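PDB 4OVD: peptidoglycan glycosyltransferase from Atopobium parvulum, which belongs to the penicillin-binding proteins, combining a dimerisation domain with a penicillin-binding transpeptidase-type domain. Local coordinates for residues I300-F311 and L363-I373. Residues are numbered along the deposited sequence; the frame is centred on the assembly and turned at random.
Sequences ITTSIGVDNNLF and LIGDKRFAEGI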
# COMPACT_ATOMS: atom_id res chain seq x y z
N ILE A 300 3.10 12.24 -5.96
CA ILE A 300 4.16 11.84 -6.90
C ILE A 300 4.39 12.95 -7.92
O ILE A 300 5.48 13.38 -8.16
CB ILE A 300 3.76 10.48 -7.55
CG1 ILE A 300 3.85 9.45 -6.42
CG2 ILE A 300 4.73 10.06 -8.59
CD1 ILE A 300 3.07 8.21 -6.62
N THR A 301 3.32 13.44 -8.52
CA THR A 301 3.43 14.51 -9.48
C THR A 301 4.10 15.73 -8.88
O THR A 301 4.96 16.37 -9.53
CB THR A 301 2.05 14.89 -9.95
OG1 THR A 301 1.44 13.69 -10.48
CG2 THR A 301 2.13 16.09 -10.93
N THR A 302 3.71 16.13 -7.66
CA THR A 302 4.34 17.34 -7.10
C THR A 302 5.76 17.07 -6.70
O THR A 302 6.62 17.96 -6.81
CB THR A 302 3.51 17.91 -5.94
OG1 THR A 302 3.21 16.82 -5.06
CG2 THR A 302 2.15 18.35 -6.40
N SER A 303 6.03 15.89 -6.17
CA SER A 303 7.41 15.54 -5.86
C SER A 303 8.35 15.65 -7.07
O SER A 303 9.47 16.16 -6.97
CB SER A 303 7.48 14.13 -5.33
OG SER A 303 6.83 14.14 -4.10
N ILE A 304 7.91 15.15 -8.21
CA ILE A 304 8.71 15.21 -9.41
C ILE A 304 9.05 16.63 -9.84
O ILE A 304 10.19 16.89 -10.19
CB ILE A 304 7.99 14.45 -10.54
CG1 ILE A 304 7.96 12.97 -10.23
CG2 ILE A 304 8.71 14.64 -11.86
CD1 ILE A 304 6.99 12.23 -11.18
N GLY A 305 8.06 17.54 -9.81
CA GLY A 305 8.26 18.90 -10.16
C GLY A 305 9.21 19.60 -9.21
O GLY A 305 10.19 20.26 -9.61
N VAL A 306 8.97 19.38 -7.95
CA VAL A 306 9.77 20.02 -6.93
C VAL A 306 11.18 19.49 -6.99
O VAL A 306 12.16 20.23 -6.97
CB VAL A 306 9.16 19.76 -5.55
CG1 VAL A 306 10.15 20.20 -4.45
CG2 VAL A 306 7.84 20.51 -5.39
N ASP A 307 11.31 18.18 -7.13
CA ASP A 307 12.64 17.61 -7.14
C ASP A 307 13.36 18.05 -8.38
O ASP A 307 14.55 18.03 -8.42
CB ASP A 307 12.65 16.09 -7.06
CG ASP A 307 14.00 15.58 -6.48
OD1 ASP A 307 14.42 16.03 -5.35
OD2 ASP A 307 14.61 14.75 -7.17
N ASN A 308 12.64 18.38 -9.44
CA ASN A 308 13.33 18.90 -10.64
C ASN A 308 13.50 20.44 -10.59
O ASN A 308 13.93 21.05 -11.54
CB ASN A 308 12.56 18.50 -11.88
CG ASN A 308 12.96 17.11 -12.37
OD1 ASN A 308 13.93 16.98 -13.04
ND2 ASN A 308 12.18 16.12 -12.09
N ASN A 309 13.07 21.06 -9.49
CA ASN A 309 13.23 22.51 -9.26
C ASN A 309 12.44 23.34 -10.28
O ASN A 309 12.88 24.37 -10.77
CB ASN A 309 14.71 22.92 -9.26
CG ASN A 309 15.56 22.22 -8.15
OD1 ASN A 309 16.66 21.80 -8.41
ND2 ASN A 309 15.03 22.07 -6.98
N LEU A 310 11.24 22.89 -10.53
CA LEU A 310 10.40 23.53 -11.47
C LEU A 310 9.35 24.39 -10.80
O LEU A 310 8.70 25.18 -11.46
CB LEU A 310 9.72 22.51 -12.36
CG LEU A 310 10.70 21.63 -13.14
CD1 LEU A 310 9.91 20.60 -13.92
CD2 LEU A 310 11.61 22.37 -14.09
N PHE A 311 9.17 24.19 -9.51
CA PHE A 311 8.30 25.00 -8.71
C PHE A 311 8.49 24.59 -7.29
O PHE A 311 9.15 23.57 -7.01
CB PHE A 311 6.79 24.80 -9.08
CG PHE A 311 6.36 23.37 -9.26
CD1 PHE A 311 6.10 22.55 -8.19
CD2 PHE A 311 6.18 22.85 -10.56
CE1 PHE A 311 5.67 21.23 -8.38
CE2 PHE A 311 5.79 21.54 -10.75
CZ PHE A 311 5.53 20.74 -9.65
N LEU A 363 4.82 22.79 -17.04
CA LEU A 363 6.09 22.92 -16.36
C LEU A 363 6.93 21.66 -16.37
O LEU A 363 8.11 21.76 -16.61
CB LEU A 363 5.85 23.29 -14.91
CG LEU A 363 5.02 24.58 -14.77
CD1 LEU A 363 4.71 24.84 -13.32
CD2 LEU A 363 5.83 25.74 -15.34
N ILE A 364 6.35 20.49 -16.06
CA ILE A 364 7.18 19.28 -15.96
C ILE A 364 7.52 18.76 -17.32
O ILE A 364 8.70 18.56 -17.64
CB ILE A 364 6.53 18.20 -15.09
CG1 ILE A 364 6.05 18.82 -13.75
CG2 ILE A 364 7.47 17.01 -14.89
CD1 ILE A 364 5.22 17.88 -12.89
N GLY A 365 6.51 18.49 -18.14
CA GLY A 365 6.81 17.97 -19.46
C GLY A 365 6.73 16.47 -19.29
O GLY A 365 7.03 15.93 -18.22
N ASP A 366 6.38 15.78 -20.37
CA ASP A 366 6.19 14.33 -20.32
C ASP A 366 7.46 13.57 -20.01
O ASP A 366 7.44 12.62 -19.28
CB ASP A 366 5.63 13.86 -21.67
CG ASP A 366 4.17 14.24 -21.83
OD1 ASP A 366 3.55 14.71 -20.81
OD2 ASP A 366 3.64 14.03 -22.92
N LYS A 367 8.54 14.00 -20.61
CA LYS A 367 9.82 13.33 -20.40
C LYS A 367 10.24 13.29 -18.94
O LYS A 367 10.59 12.21 -18.45
CB LYS A 367 10.92 14.01 -21.23
CG LYS A 367 12.30 13.40 -20.99
CD LYS A 367 13.27 13.83 -22.08
CE LYS A 367 14.67 13.41 -21.67
NZ LYS A 367 15.57 13.71 -22.78
N ARG A 368 10.29 14.45 -18.26
CA ARG A 368 10.67 14.46 -16.84
C ARG A 368 9.62 13.78 -16.02
O ARG A 368 9.94 13.16 -15.00
CB ARG A 368 10.98 15.88 -16.30
CG ARG A 368 12.29 16.44 -16.83
CD ARG A 368 12.61 17.85 -16.36
NE ARG A 368 11.61 18.81 -16.82
CZ ARG A 368 11.89 20.09 -17.05
NH1 ARG A 368 13.14 20.50 -16.91
NH2 ARG A 368 10.92 20.93 -17.46
N PHE A 369 8.36 13.85 -16.48
CA PHE A 369 7.30 13.19 -15.75
C PHE A 369 7.50 11.70 -15.81
O PHE A 369 7.51 11.02 -14.79
CB PHE A 369 5.91 13.52 -16.31
CG PHE A 369 4.77 12.90 -15.55
CD1 PHE A 369 4.37 13.39 -14.30
CD2 PHE A 369 4.08 11.87 -16.08
CE1 PHE A 369 3.32 12.86 -13.66
CE2 PHE A 369 2.98 11.33 -15.43
CZ PHE A 369 2.58 11.85 -14.23
N ALA A 370 7.60 11.16 -17.02
CA ALA A 370 7.79 9.73 -17.18
C ALA A 370 9.08 9.26 -16.49
O ALA A 370 9.15 8.14 -15.96
CB ALA A 370 7.79 9.36 -18.64
N GLU A 371 10.13 10.07 -16.47
CA GLU A 371 11.34 9.63 -15.76
C GLU A 371 11.10 9.56 -14.28
O GLU A 371 11.55 8.63 -13.63
CB GLU A 371 12.55 10.53 -16.04
CG GLU A 371 13.10 10.27 -17.44
CD GLU A 371 14.10 11.31 -17.89
OE1 GLU A 371 14.23 12.36 -17.21
OE2 GLU A 371 14.72 11.08 -18.94
N GLY A 372 10.31 10.49 -13.75
CA GLY A 372 10.04 10.48 -12.32
C GLY A 372 9.17 9.32 -11.90
O GLY A 372 9.39 8.76 -10.84
N ILE A 373 8.10 9.07 -12.65
CA ILE A 373 7.19 7.96 -12.39
C ILE A 373 8.00 6.69 -12.25
O ILE A 373 7.77 5.86 -11.36
CB ILE A 373 6.28 7.74 -13.65
CG1 ILE A 373 5.28 8.84 -13.73
CG2 ILE A 373 5.56 6.42 -13.68
CD1 ILE A 373 4.75 9.26 -12.41
O HOH W 1 12.04 13.60 -13.40
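With CG1 swung beside its own backbone N (chi1 -68°) and an extended chi2, Ile-304 sends CD1 into helix 366-373, while a bend at chi3 (-63°) folds the guanidinium of Arg-368 back to the C-terminal end of helix 353-364, where Leu-310 meets it. Ile-304 is a knob in a hole formed by Ile-364, Phe-369, Gly-372 and Ile-373. Its CD1 lies 3.7 Å from Gly-372 CA, whose lack of a side chain lets CG1 lie against the helix backbone, 3.9 Å from the same CA, and its other branch, CG2, rests 4.0 Å from Ile-364 CG2. At the far end of this core Ile-373 CD1 touches both Ile-300 CG2 and Ile-304 CD1.

Beyond the helix end, Leu-310 lays CD1 over one face of the Arg-368 guanidinium. That group is held flat side-on: NE and NH2 both donate to Ile-364 O, the NE bond being the shorter (3.0 Å) and lying in the carbonyl plane. Phe-311 closes this flank, its CD2 3.7 Å from Leu-363 CD1 and its ring edge facing Ile-364 CG1.

No direct hydrogen bond joins the segments; a water does so, accepting from Asn-308 ND2 (2.8 Å) and donating to Arg-368 O (2.7 Å). Asn-308 ND2 also bonds Ile-304 O, which fixes the amide. Thr-301 OG1 lies at the Phe-369 ring edge but bonds Ala-409 O.

The axes of 300-307 and 366-373 lie 115° apart, and Ile-304 gives a single knob-into-hole contact, set in the angle between helices 353-364 and 366-375, within the penicillin-binding transpeptidase fold.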